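Local coordinates for protein beta-galactosidase (Trichoderma reesei, PDB 3OG2) that probably hydrolyses terminal non-reducing beta-D-galactose residues from beta-D-galactosides, as a family 35 glycoside hydrolase, at residues A[31-36]-A[316-321]; A[110-115]-A[275-280]. All blocks are in the same frame, centred on the assembly; numbering follows the deposited sequence.

Contact 1 of 2, residues A[31-36]-A[316-321]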
ATOM      1  N   HIS A  31       8.517  27.131  -3.922  1.00  9.32           N
ATOM      2  CA  HIS A  31       9.307  26.286  -3.000  1.00  9.69           C
ATOM      3  C   HIS A  31       8.530  25.229  -2.268  1.00  9.19           C
ATOM      4  O   HIS A  31       9.039  24.145  -2.021  1.00 12.75           O
ATOM      5  CB  HIS A  31      10.006  27.175  -1.952  1.00 12.96           C
ATOM      6  CG  HIS A  31      10.758  28.302  -2.583  1.00 14.58           C
ATOM      7  ND1 HIS A  31      11.788  28.090  -3.436  1.00 20.55           N
ATOM      8  CD2 HIS A  31      10.571  29.637  -2.456  1.00 21.83           C
ATOM      9  CE1 HIS A  31      12.265  29.287  -3.824  1.00 28.71           C
ATOM     10  NE2 HIS A  31      11.525  30.236  -3.235  1.00 25.65           N
ATOM     11  N   SER A  32       7.275  25.548  -1.895  1.00  8.95           N
ATOM     12  CA  SER A  32       6.519  24.607  -1.034  1.00  8.63           C
ATOM     13  C   SER A  32       5.057  24.955  -1.033  1.00  7.51           C
ATOM     14  O   SER A  32       4.620  26.051  -1.413  1.00  9.09           O
ATOM     15  CB  SER A  32       7.056  24.626   0.408  1.00  9.36           C
ATOM     16  OG  SER A  32       6.696  25.831   1.080  1.00 10.20           O
ATOM     17  N   LEU A  33       4.287  23.984  -0.534  1.00  8.46           N
ATOM     18  CA  LEU A  33       2.967  24.285   0.004  1.00  8.38           C
ATOM     19  C   LEU A  33       3.072  25.121   1.249  1.00  9.00           C
ATOM     20  O   LEU A  33       4.068  25.108   1.994  1.00  9.79           O
ATOM     21  CB  LEU A  33       2.324  22.901   0.277  1.00 11.01           C
ATOM     22  CG  LEU A  33       0.865  22.762   0.024  1.00 12.77           C
ATOM     23  CD1 LEU A  33       0.597  22.869  -1.489  1.00 12.12           C
ATOM     24  CD2 LEU A  33       0.348  21.460   0.559  1.00 11.49           C
ATOM     25  N   PHE A  34       1.999  25.824   1.527  1.00 10.06           N
ATOM     26  CA  PHE A  34       1.750  26.468   2.813  1.00 10.08           C
ATOM     27  C   PHE A  34       0.433  25.941   3.353  1.00  9.64           C
ATOM     28  O   PHE A  34      -0.562  25.882   2.581  1.00 12.47           O
ATOM     29  CB  PHE A  34       1.626  27.981   2.659  1.00 11.22           C
ATOM     30  CG  PHE A  34       2.840  28.784   2.240  1.00 11.31           C
ATOM     31  CD1 PHE A  34       3.375  28.642   0.976  1.00 11.86           C
ATOM     32  CD2 PHE A  34       3.433  29.684   3.126  1.00 12.51           C
ATOM     33  CE1 PHE A  34       4.494  29.363   0.554  1.00 13.89           C
ATOM     34  CE2 PHE A  34       4.515  30.447   2.664  1.00 13.49           C
ATOM     35  CZ  PHE A  34       5.012  30.340   1.393  1.00 14.08           C
ATOM     36  N   VAL A  35       0.393  25.568   4.612  1.00  9.42           N
ATOM     37  CA  VAL A  35      -0.828  25.128   5.254  1.00  9.51           C
ATOM     38  C   VAL A  35      -1.063  26.070   6.435  1.00 10.81           C
ATOM     39  O   VAL A  35      -0.187  26.179   7.317  1.00 11.46           O
ATOM     40  CB  VAL A  35      -0.731  23.628   5.664  1.00 10.60           C
ATOM     41  CG1 VAL A  35      -2.013  23.255   6.463  1.00 13.08           C
ATOM     42  CG2 VAL A  35      -0.530  22.698   4.488  1.00 11.21           C
ATOM     43  N   HIS A  36      -2.200  26.770   6.454  1.00 11.33           N
ATOM     44  CA  HIS A  36      -2.463  27.789   7.456  1.00 12.90           C
ATOM     45  C   HIS A  36      -1.287  28.779   7.512  1.00 13.58           C
ATOM     46  O   HIS A  36      -0.937  29.281   8.575  1.00 16.95           O
ATOM     47  CB  HIS A  36      -2.720  27.171   8.826  1.00 14.44           C
ATOM     48  CG  HIS A  36      -3.937  26.314   8.974  1.00 16.74           C
ATOM     49  ND1 HIS A  36      -5.209  26.832   8.815  1.00 20.59           N
ATOM     50  CD2 HIS A  36      -4.169  25.012   9.270  1.00 21.79           C
ATOM     51  CE1 HIS A  36      -6.143  25.898   9.007  1.00 24.17           C
ATOM     52  NE2 HIS A  36      -5.530  24.772   9.288  1.00 24.81           N
ATOM     53  N   VAL A 316      12.785  18.055  -3.604  1.00  8.26           N
ATOM     54  CA  VAL A 316      11.342  17.708  -3.506  1.00  8.16           C
ATOM     55  C   VAL A 316      10.729  18.248  -2.240  1.00  7.63           C
ATOM     56  O   VAL A 316      11.277  18.104  -1.144  1.00  8.77           O
ATOM     57  CB  VAL A 316      11.205  16.184  -3.611  1.00  7.66           C
ATOM     58  CG1 VAL A 316      11.721  15.436  -2.350  1.00  9.03           C
ATOM     59  CG2 VAL A 316       9.761  15.809  -3.914  1.00  9.13           C
ATOM     60  N   THR A 317       9.532  18.866  -2.364  1.00  7.81           N
ATOM     61  CA  THR A 317       8.873  19.348  -1.156  1.00  8.01           C
ATOM     62  C   THR A 317       7.437  18.808  -1.051  1.00  7.02           C
ATOM     63  O   THR A 317       6.784  19.103  -0.053  1.00  8.04           O
ATOM     64  CB  THR A 317       8.861  20.856  -1.039  1.00  9.12           C
ATOM     65  OG1 THR A 317       8.283  21.382  -2.238  1.00 11.12           O
ATOM     66  CG2 THR A 317      10.304  21.416  -0.870  1.00 10.71           C
ATOM     67  N   ILE A 318       6.975  18.018  -2.046  1.00  7.70           N
ATOM     68  CA  ILE A 318       5.717  17.237  -1.848  1.00  6.79           C
ATOM     69  C   ILE A 318       6.147  15.841  -2.306  1.00  6.61           C
ATOM     70  O   ILE A 318       6.489  15.668  -3.495  1.00  7.55           O
ATOM     71  CB  ILE A 318       4.532  17.774  -2.659  1.00  6.87           C
ATOM     72  CG1 ILE A 318       4.152  19.206  -2.236  1.00  8.13           C
ATOM     73  CG2 ILE A 318       3.352  16.785  -2.545  1.00  8.27           C
ATOM     74  CD1 ILE A 318       3.022  19.798  -3.024  1.00  9.65           C
ATOM     75  N   PHE A 319       6.199  14.889  -1.374  1.00  6.64           N
ATOM     76  CA  PHE A 319       6.881  13.610  -1.636  1.00  6.42           C
ATOM     77  C   PHE A 319       6.031  12.510  -1.064  1.00  6.42           C
ATOM     78  O   PHE A 319       5.897  12.424   0.175  1.00  7.86           O
ATOM     79  CB  PHE A 319       8.257  13.707  -0.951  1.00  7.45           C
ATOM     80  CG  PHE A 319       9.214  12.539  -1.205  1.00  7.31           C
ATOM     81  CD1 PHE A 319       9.147  11.689  -2.301  1.00  9.58           C
ATOM     82  CD2 PHE A 319      10.230  12.381  -0.279  1.00 10.06           C
ATOM     83  CE1 PHE A 319      10.104  10.687  -2.498  1.00  8.45           C
ATOM     84  CE2 PHE A 319      11.171  11.361  -0.464  1.00 11.29           C
ATOM     85  CZ  PHE A 319      11.115  10.542  -1.550  1.00  9.75           C
ATOM     86  N   ASN A 320       5.455  11.637  -1.904  1.00  6.48           N
ATOM     87  CA  ASN A 320       4.570  10.579  -1.439  1.00  6.43           C
ATOM     88  C   ASN A 320       5.135   9.221  -1.828  1.00  6.05           C
ATOM     89  O   ASN A 320       5.532   9.021  -2.975  1.00  8.59           O
ATOM     90  CB  ASN A 320       3.185  10.759  -2.043  1.00  7.07           C
ATOM     91  CG  ASN A 320       2.230   9.628  -1.666  1.00  7.27           C
ATOM     92  OD1 ASN A 320       1.978   9.381  -0.474  1.00  8.07           O
ATOM     93  ND2 ASN A 320       1.696   8.914  -2.635  1.00  8.14           N
ATOM     94  N   ILE A 321       5.169   8.335  -0.842  1.00  6.66           N
ATOM     95  CA  ILE A 321       5.749   7.004  -1.010  1.00  6.61           C
ATOM     96  C   ILE A 321       4.680   5.972  -1.292  1.00  6.46           C
ATOM     97  O   ILE A 321       3.794   5.711  -0.476  1.00  6.43           O
ATOM     98  CB  ILE A 321       6.525   6.603   0.276  1.00  7.26           C
ATOM     99  CG1 ILE A 321       7.618   7.640   0.651  1.00  8.48           C
ATOM    100  CG2 ILE A 321       7.112   5.182   0.149  1.00  8.40           C
ATOM    101  CD1 ILE A 321       8.531   7.995  -0.535  1.00 10.07           C
TER
HETATM  102  O   HOH W   1       5.305  21.492   0.312  1.00  8.75           O
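Thr317 OG1 donates to the backbone carbonyl of His31, with 2.9 Å between Thr317 OG1 and His31 O. The hydroxyl meets that oxygen at a C=O...donor angle of 137° and lies tilted from the carbonyl plane. Both branches of the threonine take part, for the methyl Thr317 CG2 comes to 3.2 Å from His31 O. The torsion explains this: OG1 stands between the backbone N and the carbonyl carbon (chi1 54°), while CG2 lies beside the backbone N, and the fork so formed opens on the His31 oxygen. A valine here would remove the hydroxyl, and His31 O would probably be left without its donor from this segment, loosening the hold on the turn before strand 33-35.

Two residues past His31, the backbones are bridged by solvent. A water accepts from Leu33 N at 2.8 Å and donates to Thr317 O at 2.8 Å, joining main chains whose closest alpha carbons, Ser32 CA and Thr317 CA, are 5.8 Å apart. Ser32 OG turns back to its own segment, bonding to Leu33 O from above the carbonyl plane, and it also meets Arg39 NH1.

The apolar part is a methyl-to-methyl touch, 4.2 Å between Leu33 CD1 and Ile318 CD1. Ile318 reaches it with its chain extended at chi2 (178°), which carries CD1 closer to Leu33 than its alpha-beta bond alone would suggest.

Both segments flank the same strand, 38-47: Leu33 pairs antiparallel with Val40, and Thr317 shares a backbone bond with Ile42. Leu33 packs on Val26 and Trp28 within the hairpin and on Ile42 and Ile234 beyond it, consistent with the hairpin lying against the end of the TIM barrel at which strand 318-321 begins, while Ile318 leans on Ser275 of the neighbouring parallel strand 275-280.

Contact 2 of 2, residues A[110-115]-A[275-280]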
ATOM      1  N   TYR A 110      -2.785  14.903   7.421  1.00  6.63           N
ATOM      2  CA  TYR A 110      -3.560  15.492   6.325  1.00  6.79           C
ATOM      3  C   TYR A 110      -3.655  14.469   5.184  1.00  6.19           C
ATOM      4  O   TYR A 110      -2.922  13.469   5.172  1.00  7.48           O
ATOM      5  CB  TYR A 110      -2.917  16.786   5.854  1.00  8.07           C
ATOM      6  CG  TYR A 110      -3.006  17.890   6.877  1.00  7.23           C
ATOM      7  CD1 TYR A 110      -4.261  18.373   7.239  1.00  7.90           C
ATOM      8  CD2 TYR A 110      -1.880  18.462   7.441  1.00  9.17           C
ATOM      9  CE1 TYR A 110      -4.410  19.426   8.180  1.00  9.31           C
ATOM     10  CE2 TYR A 110      -2.015  19.496   8.358  1.00 10.60           C
ATOM     11  CZ  TYR A 110      -3.255  19.960   8.699  1.00 10.17           C
ATOM     12  OH  TYR A 110      -3.363  20.986   9.660  1.00 13.60           O
ATOM     13  N   LEU A 111      -4.570  14.724   4.230  1.00  6.69           N
ATOM     14  CA  LEU A 111      -4.799  13.754   3.167  1.00  6.35           C
ATOM     15  C   LEU A 111      -4.758  14.380   1.779  1.00  6.41           C
ATOM     16  O   LEU A 111      -5.273  15.503   1.548  1.00  6.89           O
ATOM     17  CB  LEU A 111      -6.197  13.121   3.331  1.00  6.93           C
ATOM     18  CG  LEU A 111      -6.387  12.265   4.602  1.00  6.49           C
ATOM     19  CD1 LEU A 111      -7.856  11.821   4.696  1.00  7.79           C
ATOM     20  CD2 LEU A 111      -5.443  11.103   4.670  1.00  9.15           C
ATOM     21  N   LEU A 112      -4.170  13.603   0.870  1.00  5.91           N
ATOM     22  CA  LEU A 112      -4.235  13.812  -0.583  1.00  6.09           C
ATOM     23  C   LEU A 112      -5.240  12.801  -1.120  1.00  5.51           C
ATOM     24  O   LEU A 112      -4.987  11.598  -1.056  1.00  7.10           O
ATOM     25  CB  LEU A 112      -2.836  13.629  -1.174  1.00  6.42           C
ATOM     26  CG  LEU A 112      -2.795  13.368  -2.692  1.00  8.58           C
ATOM     27  CD1 LEU A 112      -3.559  14.395  -3.526  1.00  9.59           C
ATOM     28  CD2 LEU A 112      -1.338  13.309  -3.174  1.00 10.19           C
ATOM     29  N   ALA A 113      -6.384  13.295  -1.604  1.00  6.56           N
ATOM     30  CA  ALA A 113      -7.453  12.428  -2.092  1.00  7.26           C
ATOM     31  C   ALA A 113      -7.301  12.190  -3.585  1.00  6.94           C
ATOM     32  O   ALA A 113      -7.165  13.172  -4.328  1.00  7.49           O
ATOM     33  CB  ALA A 113      -8.808  13.105  -1.822  1.00  7.63           C
ATOM     34  N   ARG A 114      -7.361  10.917  -3.990  1.00  6.50           N
ATOM     35  CA  ARG A 114      -7.125  10.562  -5.409  1.00  6.58           C
ATOM     36  C   ARG A 114      -8.252   9.640  -5.833  1.00  5.80           C
ATOM     37  O   ARG A 114      -8.069   8.394  -5.878  1.00  7.34           O
ATOM     38  CB  ARG A 114      -5.721   9.947  -5.586  1.00  6.92           C
ATOM     39  CG  ARG A 114      -4.642  10.639  -4.759  1.00  7.64           C
ATOM     40  CD  ARG A 114      -3.242  10.411  -5.270  1.00  7.81           C
ATOM     41  NE  ARG A 114      -2.822   9.021  -5.171  1.00  7.63           N
ATOM     42  CZ  ARG A 114      -2.040   8.438  -6.072  1.00  7.02           C
ATOM     43  NH1 ARG A 114      -1.645   9.056  -7.197  1.00  8.35           N
ATOM     44  NH2 ARG A 114      -1.652   7.161  -5.849  1.00  7.46           N
ATOM     45  N   PRO A 115      -9.436  10.172  -6.135  1.00  6.30           N
ATOM     46  CA  PRO A 115     -10.574   9.311  -6.393  1.00  6.78           C
ATOM     47  C   PRO A 115     -10.738   8.822  -7.831  1.00  7.34           C
ATOM     48  O   PRO A 115     -11.722   8.147  -8.126  1.00  8.76           O
ATOM     49  CB  PRO A 115     -11.778  10.204  -6.004  1.00  7.58           C
ATOM     50  CG  PRO A 115     -11.319  11.573  -6.364  1.00  8.57           C
ATOM     51  CD  PRO A 115      -9.823  11.600  -6.045  1.00  7.68           C
ATOM     52  N   SER A 275       7.122  18.175  -6.926  1.00  7.33           N
ATOM     53  CA  SER A 275       6.222  17.190  -6.330  1.00  7.07           C
ATOM     54  C   SER A 275       6.323  15.820  -6.977  1.00  6.70           C
ATOM     55  O   SER A 275       6.126  15.693  -8.180  1.00  7.90           O
ATOM     56  CB  SER A 275       4.785  17.684  -6.520  1.00  7.61           C
ATOM     57  OG  SER A 275       4.588  18.964  -5.900  1.00  8.75           O
ATOM     58  N   LEU A 276       6.647  14.827  -6.156  1.00  6.73           N
ATOM     59  CA  LEU A 276       6.674  13.438  -6.564  1.00  6.07           C
ATOM     60  C   LEU A 276       5.431  12.816  -5.910  1.00  6.44           C
ATOM     61  O   LEU A 276       5.428  12.472  -4.731  1.00  7.60           O
ATOM     62  CB  LEU A 276       7.948  12.709  -6.121  1.00  8.48           C
ATOM     63  CG  LEU A 276       9.197  13.215  -6.850  1.00  9.45           C
ATOM     64  CD1 LEU A 276      10.450  12.601  -6.214  1.00  9.63           C
ATOM     65  CD2 LEU A 276       9.121  12.888  -8.344  1.00 10.31           C
ATOM     66  N   VAL A 277       4.369  12.735  -6.688  1.00  6.36           N
ATOM     67  CA  VAL A 277       3.078  12.309  -6.141  1.00  7.02           C
ATOM     68  C   VAL A 277       3.056  10.809  -5.926  1.00  7.15           C
ATOM     69  O   VAL A 277       2.331  10.279  -5.098  1.00  8.32           O
ATOM     70  CB  VAL A 277       1.947  12.791  -7.088  1.00  7.31           C
ATOM     71  CG1 VAL A 277       0.583  12.225  -6.683  1.00 10.01           C
ATOM     72  CG2 VAL A 277       1.959  14.305  -6.987  1.00  9.97           C
ATOM     73  N   GLU A 278       3.883  10.030  -6.656  1.00  7.83           N
ATOM     74  CA  GLU A 278       4.136   8.625  -6.328  1.00  7.13           C
ATOM     75  C   GLU A 278       5.621   8.382  -6.535  1.00  6.64           C
ATOM     76  O   GLU A 278       6.112   8.550  -7.672  1.00  9.16           O
ATOM     77  CB  GLU A 278       3.435   7.596  -7.200  1.00  8.27           C
ATOM     78  CG  GLU A 278       1.905   7.775  -7.183  1.00  8.97           C
ATOM     79  CD  GLU A 278       1.300   6.882  -8.239  1.00  9.81           C
ATOM     80  OE1 GLU A 278       1.932   5.907  -8.731  1.00 10.75           O
ATOM     81  OE2 GLU A 278       0.129   7.122  -8.611  1.00 10.96           O
ATOM     82  N   PHE A 279       6.310   7.999  -5.482  1.00  6.41           N
ATOM     83  CA  PHE A 279       7.696   7.570  -5.628  1.00  6.56           C
ATOM     84  C   PHE A 279       7.814   6.173  -5.032  1.00  6.37           C
ATOM     85  O   PHE A 279       7.259   5.886  -3.966  1.00  7.56           O
ATOM     86  CB  PHE A 279       8.669   8.557  -4.973  1.00  7.05           C
ATOM     87  CG  PHE A 279      10.094   8.165  -5.393  1.00  7.18           C
ATOM     88  CD1 PHE A 279      10.592   8.529  -6.660  1.00  8.69           C
ATOM     89  CD2 PHE A 279      10.889   7.408  -4.545  1.00  7.57           C
ATOM     90  CE1 PHE A 279      11.869   8.116  -7.030  1.00  8.58           C
ATOM     91  CE2 PHE A 279      12.158   7.020  -4.933  1.00  7.50           C
ATOM     92  CZ  PHE A 279      12.644   7.345  -6.172  1.00  8.36           C
ATOM     93  N   GLN A 280       8.562   5.302  -5.704  1.00  7.24           N
ATOM     94  CA  GLN A 280       8.674   3.903  -5.332  1.00  6.97           C
ATOM     95  C   GLN A 280       8.944   3.653  -3.855  1.00  6.77           C
ATOM     96  O   GLN A 280       9.960   4.091  -3.278  1.00  7.95           O
ATOM     97  CB  GLN A 280       9.832   3.338  -6.178  1.00  8.07           C
ATOM     98  CG  GLN A 280      10.001   1.836  -6.007  1.00  9.23           C
ATOM     99  CD  GLN A 280      10.655   1.210  -7.229  1.00  8.06           C
ATOM    100  OE1 GLN A 280      11.388   1.861  -7.994  1.00  9.79           O
ATOM    101  NE2 GLN A 280      10.362  -0.071  -7.438  1.00  9.55           N
TER
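Leu112 is the first residue of 110-115 to meet the other segment, sending its branch CD2 to Val277 CG1 at 4.1 Å. With CG anti to the backbone N, the leucine crosses the valine at about a right angle. The alpha carbons of Leu112 and Val277 remain 9.3 Å apart, so side chains alone span the gap between these backbones.

Two residues further, Arg114 points from the same face of its strand and reaches Glu278. Its chain bends at chi3 (-65°), and the guanidinium grips Glu278 end-on, with NH1 and NH2 both directed at one carboxylate oxygen. The shorter, straighter arm runs from Arg114 NH1 to Glu278 OE2 at 3.0 Å, an N-H...O angle of 159°, and uses the anti lone pair of that oxygen. The second, from Arg114 NH2 to Glu278 OE2, is longer at 3.3 Å and more bent, and it meets the oxygen from above the carboxylate plane. OE2 lies in the guanidinium plane, yet the two flat groups stand 81° apart, so this is not the coplanar, two-oxygen form of the salt bridge. Val277 CG1 approaches Arg114 NH1 obliquely at 3.9 Å, so the valine touches both Leu112 and Arg114.

Neither charged group depends on the other alone. Arg114 NH2 forms a salt bridge with Glu46 and NH1 bonds to Gln176, while Glu278 OE1 is hydrogen-bonded to Tyr240 OH; this second shell probably helps fix the orientation of Glu278, a galactose-binding residue. The contact crosses the interior of the TIM barrel between strands 110-116 and 275-280, which do not pair: 72-76 and 172-177 flank the former, 236-239 and 318-321 the latter, and helix 301-313 packs behind on Leu276 and Phe279.

From the N terminus, 31-36 comes first and does not meet its partner, 316-321, until 280 residues later, so contact 1 closes a loop spanning most of the catalytic barrel. Contact 2 closes a shorter loop of 160 residues, from 110-115 to 275-280, which lies wholly within the first; the two nest and do not cross. Their later segments are parallel neighbours in one sheet, joined by probable backbone hydrogen bonds: Ile318 O to Leu276 N and Asn320 O to Phe279 N, each 2.8 Å. Contact 1 thus ties the N-terminal hairpin to the barrel wall, and contact 2 spans the interior, their centres about 11 Å apart.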